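Local structure of RTX toxin (6A7H) at residues T334-L339 against N383-V388; V117-M122 against D252-I257; L26-L31 against F45-K50. The protein is a toxin that probably cleaves and so inactivates the small GTPases Ras and Rap1, acting as a Ras/Rap1-specific endopeptidase. One frame throughout, in Å; residues are numbered along the deposited sequence.

How the contacts relate
Along the chain the three contacts follow in series: contact 3, then contact 2, then contact 1, each closing before the next opens. Contact 3 pairs helices 20-34 and 37-57 in the Membrane Localization Domain range. Contact 2 joins helix 119-129 to helix 240-263, the latter within the Pasteurella multocida toxin C2 domain range, and its centre lies about 28 Å from that of contact 3. Contact 1 joins strands 333-338 and 386-391 of the parallel sheet, about 32 Å from contact 2 between centres. Contacts 1 and 3 lie about 50 Å apart between centres, on opposite sides of the chain's centre. No two contacts touch; the nearest atoms of contact 2 are about 11 Å from contact 3 and about 13 Å from contact 1.

Contact 1. Residues T334-L339 against N383-V388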
loop_
_atom_site.group_PDB
_atom_site.type_symbol
_atom_site.label_atom_id
_atom_site.label_comp_id
_atom_site.label_asym_id
_atom_site.label_seq_id
_atom_site.Cartn_x
_atom_site.Cartn_y
_atom_site.Cartn_z
ATOM N N THR A 334 6.635 -26.149 -7.527
ATOM C CA THR A 334 7.510 -25.430 -8.446
ATOM C C THR A 334 7.712 -23.994 -8.005
ATOM O O THR A 334 8.435 -23.232 -8.646
ATOM C CB THR A 334 6.956 -25.433 -9.886
ATOM O OG1 THR A 334 5.681 -24.786 -9.903
ATOM C CG2 THR A 334 6.818 -26.870 -10.423
ATOM N N VAL A 335 7.063 -23.632 -6.905
ATOM C CA VAL A 335 7.088 -22.272 -6.406
ATOM C C VAL A 335 7.227 -22.240 -4.887
ATOM O O VAL A 335 6.517 -22.955 -4.164
ATOM C CB VAL A 335 5.818 -21.510 -6.813
ATOM C CG1 VAL A 335 5.678 -20.224 -6.006
ATOM C CG2 VAL A 335 5.828 -21.220 -8.316
ATOM N N ILE A 336 8.144 -21.400 -4.414
ATOM C CA ILE A 336 8.334 -21.161 -2.989
ATOM C C ILE A 336 7.983 -19.712 -2.632
ATOM O O ILE A 336 8.533 -18.772 -3.199
ATOM C CB ILE A 336 9.767 -21.459 -2.577
ATOM C CG1 ILE A 336 10.050 -22.963 -2.723
ATOM C CG2 ILE A 336 10.006 -20.989 -1.162
ATOM C CD1 ILE A 336 11.521 -23.298 -2.965
ATOM N N GLY A 337 7.055 -19.526 -1.706
ATOM C CA GLY A 337 6.627 -18.181 -1.371
ATOM C C GLY A 337 7.110 -17.729 -0.004
ATOM O O GLY A 337 7.043 -18.478 0.986
ATOM N N LEU A 338 7.579 -16.488 0.052
ATOM C CA LEU A 338 8.126 -15.920 1.277
ATOM C C LEU A 338 7.400 -14.629 1.624
ATOM O O LEU A 338 7.436 -13.672 0.850
ATOM C CB LEU A 338 9.633 -15.640 1.123
ATOM C CG LEU A 338 10.550 -16.786 0.675
ATOM C CD1 LEU A 338 12.003 -16.337 0.694
ATOM C CD2 LEU A 338 10.359 -18.064 1.516
ATOM N N LEU A 339 6.750 -14.591 2.783
ATOM C CA LEU A 339 6.177 -13.339 3.265
ATOM C C LEU A 339 7.313 -12.394 3.678
ATOM O O LEU A 339 7.112 -11.190 3.836
ATOM C CB LEU A 339 5.212 -13.584 4.440
ATOM C CG LEU A 339 4.460 -12.349 4.964
ATOM C CD1 LEU A 339 3.581 -11.679 3.866
ATOM C CD2 LEU A 339 3.658 -12.696 6.198
ATOM N N ASN A 383 17.290 -26.164 -8.703
ATOM C CA ASN A 383 16.160 -27.082 -8.828
ATOM C C ASN A 383 15.099 -26.656 -9.836
ATOM O O ASN A 383 14.155 -27.394 -10.071
ATOM C CB ASN A 383 15.510 -27.299 -7.466
ATOM C CG ASN A 383 16.150 -28.440 -6.705
ATOM O OD1 ASN A 383 16.373 -29.511 -7.264
ATOM N ND2 ASN A 383 16.477 -28.210 -5.437
ATOM N N GLY A 384 15.252 -25.481 -10.445
ATOM C CA GLY A 384 14.271 -25.020 -11.412
ATOM C C GLY A 384 13.040 -24.399 -10.767
ATOM O O GLY A 384 12.029 -24.169 -11.424
ATOM N N MET A 385 13.131 -24.106 -9.476
ATOM C CA MET A 385 12.002 -23.558 -8.753
ATOM C C MET A 385 12.063 -22.039 -8.665
ATOM O O MET A 385 13.141 -21.451 -8.631
ATOM C CB MET A 385 11.928 -24.191 -7.368
ATOM C CG MET A 385 11.341 -25.594 -7.465
ATOM S SD MET A 385 11.703 -26.687 -6.102
ATOM C CE MET A 385 10.458 -26.138 -4.943
ATOM N N ARG A 386 10.894 -21.413 -8.661
ATOM C CA ARG A 386 10.816 -19.973 -8.540
ATOM C C ARG A 386 10.505 -19.567 -7.103
ATOM O O ARG A 386 9.610 -20.121 -6.482
ATOM C CB ARG A 386 9.761 -19.411 -9.490
ATOM C CG ARG A 386 9.769 -17.896 -9.523
ATOM C CD ARG A 386 8.715 -17.328 -10.460
ATOM N NE ARG A 386 8.822 -15.872 -10.549
ATOM C CZ ARG A 386 7.787 -15.059 -10.730
ATOM N NH1 ARG A 386 6.559 -15.559 -10.832
ATOM N NH2 ARG A 386 7.975 -13.746 -10.795
ATOM N N ILE A 387 11.256 -18.608 -6.568
ATOM C CA ILE A 387 10.900 -18.000 -5.297
ATOM C C ILE A 387 10.119 -16.710 -5.528
ATOM O O ILE A 387 10.544 -15.874 -6.317
ATOM C CB ILE A 387 12.140 -17.676 -4.450
ATOM C CG1 ILE A 387 12.883 -18.962 -4.102
ATOM C CG2 ILE A 387 11.748 -16.863 -3.186
ATOM C CD1 ILE A 387 14.185 -18.723 -3.397
ATOM N N VAL A 388 8.991 -16.544 -4.838
ATOM C CA VAL A 388 8.203 -15.329 -4.987
ATOM C C VAL A 388 7.997 -14.591 -3.658
ATOM O O VAL A 388 7.762 -15.193 -2.602
ATOM C CB VAL A 388 6.834 -15.617 -5.649
ATOM C CG1 VAL A 388 7.034 -16.054 -7.091
ATOM C CG2 VAL A 388 6.043 -16.666 -4.875
#
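The guanidinium of Arg386, whose backbone pairs with Val335 across the sheet, has Val388 CG1 over one face, 3.6 Å above its plane and displaced toward the rim. Its NH2 forms a salt bridge with Asp351, and the extended chain leads the charge away from the strand 334-338. On the same side of the sheet, Val335 CG1 meets Val388 CG2 at 3.8 Å, the two side chains crossing at about a right angle. Backbone bonds alternate between the strands and fix the parallel register: Arg386 N donates to Thr334 O and Arg386 O accepts from Ile336 N (2.8 Å), then Ile336 O accepts from Val388 N and Val388 O from Leu338 N. These strands are neighbours in a four-stranded parallel sheet, joined by a beta-alpha-beta crossover whose helices 343-356 and 374-383 cover different faces, the former over Arg386 and Val388. Ile387 faces the latter, and Ile387 CG2 lies 3.9 Å from Leu338 CD1. Met385, arriving from the Schellman turn at Gly384, bends at chi3 (82°), which swings Met385 CE to within 3.6 Å of Ile336 CD1 beside Met325.

Contact 2. Residues V117-M122 against D252-I257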
loop_
_atom_site.group_PDB
_atom_site.type_symbol
_atom_site.label_atom_id
_atom_site.label_comp_id
_atom_site.label_asym_id
_atom_site.label_seq_id
_atom_site.Cartn_x
_atom_site.Cartn_y
_atom_site.Cartn_z
ATOM N N VAL A 117 -23.684 -2.961 -1.963
ATOM C CA VAL A 117 -24.323 -2.152 -0.925
ATOM C C VAL A 117 -23.483 -2.162 0.354
ATOM O O VAL A 117 -23.151 -3.227 0.882
ATOM C CB VAL A 117 -25.750 -2.648 -0.608
ATOM C CG1 VAL A 117 -26.372 -1.820 0.504
ATOM C CG2 VAL A 117 -26.620 -2.631 -1.891
ATOM N N GLY A 118 -23.136 -0.972 0.838
ATOM C CA GLY A 118 -22.357 -0.849 2.063
ATOM C C GLY A 118 -20.915 -0.399 1.845
ATOM O O GLY A 118 -20.287 0.150 2.750
ATOM N N LEU A 119 -20.385 -0.632 0.647
ATOM C CA LEU A 119 -19.007 -0.260 0.324
ATOM C C LEU A 119 -18.759 1.250 0.500
ATOM O O LEU A 119 -17.742 1.659 1.060
ATOM C CB LEU A 119 -18.658 -0.702 -1.102
ATOM C CG LEU A 119 -17.229 -0.412 -1.570
ATOM C CD1 LEU A 119 -16.208 -0.872 -0.525
ATOM C CD2 LEU A 119 -16.975 -1.094 -2.901
ATOM N N THR A 120 -19.694 2.065 0.050
ATOM C CA THR A 120 -19.540 3.509 0.177
ATOM C C THR A 120 -19.325 3.946 1.632
ATOM O O THR A 120 -18.375 4.678 1.930
ATOM C CB THR A 120 -20.759 4.242 -0.422
ATOM O OG1 THR A 120 -20.854 3.921 -1.817
ATOM C CG2 THR A 120 -20.609 5.747 -0.266
ATOM N N ASP A 121 -20.183 3.472 2.537
ATOM C CA ASP A 121 -20.073 3.811 3.958
ATOM C C ASP A 121 -18.750 3.306 4.539
ATOM O O ASP A 121 -18.149 3.945 5.423
ATOM C CB ASP A 121 -21.254 3.237 4.761
ATOM C CG ASP A 121 -22.526 4.047 4.589
ATOM O OD1 ASP A 121 -22.433 5.211 4.139
ATOM O OD2 ASP A 121 -23.619 3.528 4.911
ATOM N N MET A 122 -18.308 2.156 4.039
ATOM C CA MET A 122 -17.052 1.587 4.469
ATOM C C MET A 122 -15.881 2.477 4.028
ATOM O O MET A 122 -14.968 2.736 4.812
ATOM C CB MET A 122 -16.892 0.174 3.922
ATOM C CG MET A 122 -15.550 -0.466 4.233
ATOM S SD MET A 122 -15.570 -2.187 3.702
ATOM C CE MET A 122 -13.933 -2.739 4.188
ATOM N N ASP A 252 -8.558 0.933 -3.542
ATOM C CA ASP A 252 -8.672 -0.361 -4.192
ATOM C C ASP A 252 -8.661 -1.511 -3.196
ATOM O O ASP A 252 -9.441 -2.471 -3.336
ATOM C CB ASP A 252 -7.530 -0.557 -5.189
ATOM C CG ASP A 252 -7.724 0.243 -6.452
ATOM O OD1 ASP A 252 -8.854 0.737 -6.664
ATOM O OD2 ASP A 252 -6.753 0.366 -7.235
ATOM N N GLN A 253 -7.769 -1.429 -2.204
ATOM C CA GLN A 253 -7.636 -2.516 -1.239
ATOM C C GLN A 253 -8.861 -2.601 -0.336
ATOM O O GLN A 253 -9.244 -3.694 0.098
ATOM C CB GLN A 253 -6.360 -2.368 -0.388
ATOM C CG GLN A 253 -5.048 -2.388 -1.171
ATOM C CD GLN A 253 -4.794 -3.694 -1.893
ATOM O OE1 GLN A 253 -5.422 -4.708 -1.601
ATOM N NE2 GLN A 253 -3.857 -3.679 -2.832
ATOM N N ILE A 254 -9.480 -1.460 -0.046
ATOM C CA ILE A 254 -10.685 -1.470 0.789
ATOM C C ILE A 254 -11.805 -2.199 0.052
ATOM O O ILE A 254 -12.526 -3.002 0.641
ATOM C CB ILE A 254 -11.151 -0.059 1.148
ATOM C CG1 ILE A 254 -10.210 0.578 2.167
ATOM C CG2 ILE A 254 -12.598 -0.067 1.653
ATOM C CD1 ILE A 254 -10.369 2.083 2.211
ATOM N N GLU A 255 -11.931 -1.918 -1.240
ATOM C CA GLU A 255 -12.902 -2.600 -2.080
ATOM C C GLU A 255 -12.621 -4.094 -2.133
ATOM O O GLU A 255 -13.548 -4.910 -2.092
ATOM C CB GLU A 255 -12.899 -2.027 -3.491
ATOM C CG GLU A 255 -13.495 -2.994 -4.509
ATOM C CD GLU A 255 -14.187 -2.288 -5.647
ATOM O OE1 GLU A 255 -13.802 -1.140 -5.966
ATOM O OE2 GLU A 255 -15.128 -2.880 -6.216
ATOM N N GLY A 256 -11.336 -4.439 -2.224
ATOM C CA GLY A 256 -10.905 -5.826 -2.176
ATOM C C GLY A 256 -11.326 -6.542 -0.903
ATOM O O GLY A 256 -11.838 -7.672 -0.942
ATOM N N ILE A 257 -11.120 -5.880 0.231
ATOM C CA ILE A 257 -11.497 -6.453 1.521
ATOM C C ILE A 257 -12.996 -6.673 1.538
ATOM O O ILE A 257 -13.477 -7.728 1.957
ATOM C CB ILE A 257 -11.089 -5.548 2.698
ATOM C CG1 ILE A 257 -9.572 -5.577 2.876
ATOM C CG2 ILE A 257 -11.796 -5.992 3.991
ATOM C CD1 ILE A 257 -9.047 -4.389 3.657
#
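Met122 reaches across to Ile254 with a fully extended chain, its CG anti to the backbone N (chi1 175°). That extension carries the whole thioether alongside the isoleucine, the two side chains running past each other in opposite directions. Two of its atoms make the close approach: Met122 CG is 3.9 Å from Ile254 CG2, while Met122 CE lies 3.8 Å from Ile254 O. Met122 CE is also 3.9 Å from Ile257 CG2, the two side chains crossing at about a right angle, so the methionine end is wedged between Ile254 and Ile257, one turn apart on helix 240-263. Around Leu119 the fit is looser. Leu119 CD1 stands 4.0 Å from Glu255 CA. Leu119 CD2 is 4.1 Å from Glu255 CD, at the carboxylate end. Glu255 is partly exposed, and its OE2 turns to Arg259 in a salt bridge along its own helix. Leu119 itself is buried, backed by Val107 and Tyr258. Because Gly118 is the N-cap residue, both touching residues, Leu119 and Met122, lie in the first turn of helix 119-129. With 229 Å² buried, largely apolar and with Glu255 at its more exposed edge, this is helix-on-helix packing, joining helix 119-129 to the long helix 240-263.

Contact 3. Residues L26-L31 against F45-K50; sequences LDQLDL and FELNKK
A helical hairpin in the Membrane Localization Domain range brings Gln28 of helix 20-34 against Glu46, Leu47 and Lys50 of helix 37-57. The short axes run 164° apart in direction and approach to 9.4 Å, close to antiparallel. The nearest alpha carbons belong to Gln28 and Leu47, 5.8 Å apart, and the glutamine side chain lies at this closest point of the backbones. Gln28 CG packs on the backbone of the facing helix, 3.6 Å from Leu47 CA. A bend at chi2 (65°) then turns the amide across Glu46, where Gln28 CD, OE1 and NE2 are all about 3.5 Å from Glu46 CG. That near-equal spacing shows that the methylene lies over the face of the amide rather than at its edge, and the amide and carboxylate planes stand 67° apart. Both ends of the amide are engaged: Gln28 NE2 donates to Ala43 O, and Gln28 OE1 takes a weak bond from Lys50 NZ at 3.3 Å. Ala43 O and Lys50 NZ, one at each end, should together limit rotation of the buried amide. The lysine's main partner is in its own helix, Lys50 NZ lying 2.7 Å from Glu46 OE2 in a salt bridge that meets the carboxylate on its anti side. Beyond this polar cluster the contact turns apolar, with Leu29 CG 4.0 Å from Leu47 CD1 where the two leucines meet at a slant. Leu29 also touches Leu70 of helix 64-78, and Asn48 on helix 37-57 packs on that helix too, consistent with the helical-bundle architecture of membrane localization domains in related toxins.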
loop_
_atom_site.group_PDB
_atom_site.type_symbol
_atom_site.label_atom_id
_atom_site.label_comp_id
_atom_site.label_asym_id
_atom_site.label_seq_id
_atom_site.Cartn_x
_atom_site.Cartn_y
_atom_site.Cartn_z
ATOM N N LEU A 26 -10.929 30.368 -12.087
ATOM C CA LEU A 26 -11.242 30.341 -13.516
ATOM C C LEU A 26 -10.512 29.205 -14.239
ATOM O O LEU A 26 -11.101 28.496 -15.058
ATOM C CB LEU A 26 -10.888 31.674 -14.179
ATOM C CG LEU A 26 -11.606 32.951 -13.720
ATOM C CD1 LEU A 26 -11.306 34.100 -14.691
ATOM C CD2 LEU A 26 -13.117 32.743 -13.567
ATOM N N ASP A 27 -9.224 29.052 -13.952
ATOM C CA ASP A 27 -8.458 27.944 -14.511
ATOM C C ASP A 27 -9.115 26.610 -14.158
ATOM O O ASP A 27 -9.228 25.722 -15.001
ATOM C CB ASP A 27 -7.015 27.956 -14.003
ATOM C CG ASP A 27 -6.211 29.125 -14.534
ATOM O OD1 ASP A 27 -6.627 29.735 -15.548
ATOM O OD2 ASP A 27 -5.157 29.428 -13.930
ATOM N N GLN A 28 -9.542 26.482 -12.906
ATOM C CA GLN A 28 -10.156 25.248 -12.429
ATOM C C GLN A 28 -11.496 25.018 -13.138
ATOM O O GLN A 28 -11.880 23.878 -13.425
ATOM C CB GLN A 28 -10.326 25.295 -10.908
ATOM C CG GLN A 28 -10.828 24.008 -10.293
ATOM C CD GLN A 28 -9.838 22.871 -10.451
ATOM O OE1 GLN A 28 -8.633 23.090 -10.443
ATOM N NE2 GLN A 28 -10.344 21.653 -10.615
ATOM N N LEU A 29 -12.184 26.113 -13.446
ATOM C CA LEU A 29 -13.444 26.055 -14.174
ATOM C C LEU A 29 -13.277 25.425 -15.541
ATOM O O LEU A 29 -14.071 24.564 -15.952
ATOM C CB LEU A 29 -14.032 27.446 -14.342
ATOM C CG LEU A 29 -15.161 27.816 -13.393
ATOM C CD1 LEU A 29 -15.497 29.284 -13.562
ATOM C CD2 LEU A 29 -16.361 26.963 -13.675
ATOM N N ASP A 30 -12.252 25.885 -16.249
ATOM C CA ASP A 30 -11.900 25.315 -17.535
ATOM C C ASP A 30 -11.672 23.796 -17.423
ATOM O O ASP A 30 -12.016 23.046 -18.342
ATOM C CB ASP A 30 -10.652 25.998 -18.101
ATOM C CG ASP A 30 -10.521 25.807 -19.597
ATOM O OD1 ASP A 30 -11.562 25.846 -20.287
ATOM O OD2 ASP A 30 -9.388 25.605 -20.084
ATOM N N LEU A 31 -11.112 23.340 -16.304
ATOM C CA LEU A 31 -10.919 21.904 -16.117
ATOM C C LEU A 31 -12.261 21.162 -15.974
ATOM O O LEU A 31 -12.381 20.029 -16.417
ATOM C CB LEU A 31 -10.029 21.620 -14.907
ATOM C CG LEU A 31 -8.530 21.898 -15.034
ATOM C CD1 LEU A 31 -7.778 21.245 -13.882
ATOM C CD2 LEU A 31 -7.967 21.436 -16.377
ATOM N N PHE A 45 -15.024 18.926 -7.378
ATOM C CA PHE A 45 -14.831 19.005 -5.933
ATOM C C PHE A 45 -13.719 20.002 -5.625
ATOM O O PHE A 45 -13.787 20.760 -4.652
ATOM C CB PHE A 45 -14.490 17.634 -5.344
ATOM C CG PHE A 45 -15.689 16.739 -5.127
ATOM C CD1 PHE A 45 -16.874 17.247 -4.636
ATOM C CD2 PHE A 45 -15.619 15.382 -5.413
ATOM C CE1 PHE A 45 -17.977 16.423 -4.431
ATOM C CE2 PHE A 45 -16.716 14.557 -5.214
ATOM C CZ PHE A 45 -17.898 15.080 -4.725
ATOM N N GLU A 46 -12.692 20.001 -6.467
ATOM C CA GLU A 46 -11.574 20.929 -6.296
ATOM C C GLU A 46 -12.017 22.358 -6.635
ATOM O O GLU A 46 -11.535 23.325 -6.032
ATOM C CB GLU A 46 -10.375 20.499 -7.155
ATOM C CG GLU A 46 -9.258 21.544 -7.312
ATOM C CD GLU A 46 -8.490 21.832 -6.017
ATOM O OE1 GLU A 46 -8.345 20.916 -5.180
ATOM O OE2 GLU A 46 -8.014 22.980 -5.847
ATOM N N LEU A 47 -12.950 22.503 -7.574
ATOM C CA LEU A 47 -13.491 23.840 -7.834
ATOM C C LEU A 47 -14.177 24.364 -6.574
ATOM O O LEU A 47 -13.992 25.527 -6.185
ATOM C CB LEU A 47 -14.468 23.832 -9.008
ATOM C CG LEU A 47 -15.226 25.143 -9.237
ATOM C CD1 LEU A 47 -14.283 26.251 -9.770
ATOM C CD2 LEU A 47 -16.463 24.944 -10.141
ATOM N N ASN A 48 -14.964 23.495 -5.935
ATOM C CA ASN A 48 -15.702 23.877 -4.734
ATOM C C ASN A 48 -14.753 24.227 -3.602
ATOM O O ASN A 48 -14.979 25.193 -2.875
ATOM C CB ASN A 48 -16.663 22.763 -4.318
ATOM C CG ASN A 48 -17.980 22.814 -5.085
ATOM O OD1 ASN A 48 -18.137 23.599 -6.028
ATOM N ND2 ASN A 48 -18.932 21.985 -4.681
ATOM N N LYS A 49 -13.675 23.455 -3.477
ATOM C CA LYS A 49 -12.692 23.684 -2.427
ATOM C C LYS A 49 -11.993 25.014 -2.639
ATOM O O LYS A 49 -11.687 25.716 -1.672
ATOM C CB LYS A 49 -11.663 22.550 -2.374
ATOM C CG LYS A 49 -10.590 22.713 -1.300
ATOM C CD LYS A 49 -9.731 21.444 -1.204
ATOM C CE LYS A 49 -8.569 21.598 -0.257
ATOM N NZ LYS A 49 -7.539 22.558 -0.742
ATOM N N LYS A 50 -11.736 25.356 -3.899
ATOM C CA LYS A 50 -11.136 26.649 -4.215
ATOM C C LYS A 50 -12.092 27.802 -3.901
ATOM O O LYS A 50 -11.664 28.851 -3.418
ATOM C CB LYS A 50 -10.712 26.716 -5.682
ATOM C CG LYS A 50 -9.358 26.075 -5.987
ATOM C CD LYS A 50 -8.936 26.409 -7.418
ATOM C CE LYS A 50 -7.477 26.107 -7.689
ATOM N NZ LYS A 50 -7.238 24.657 -7.843
#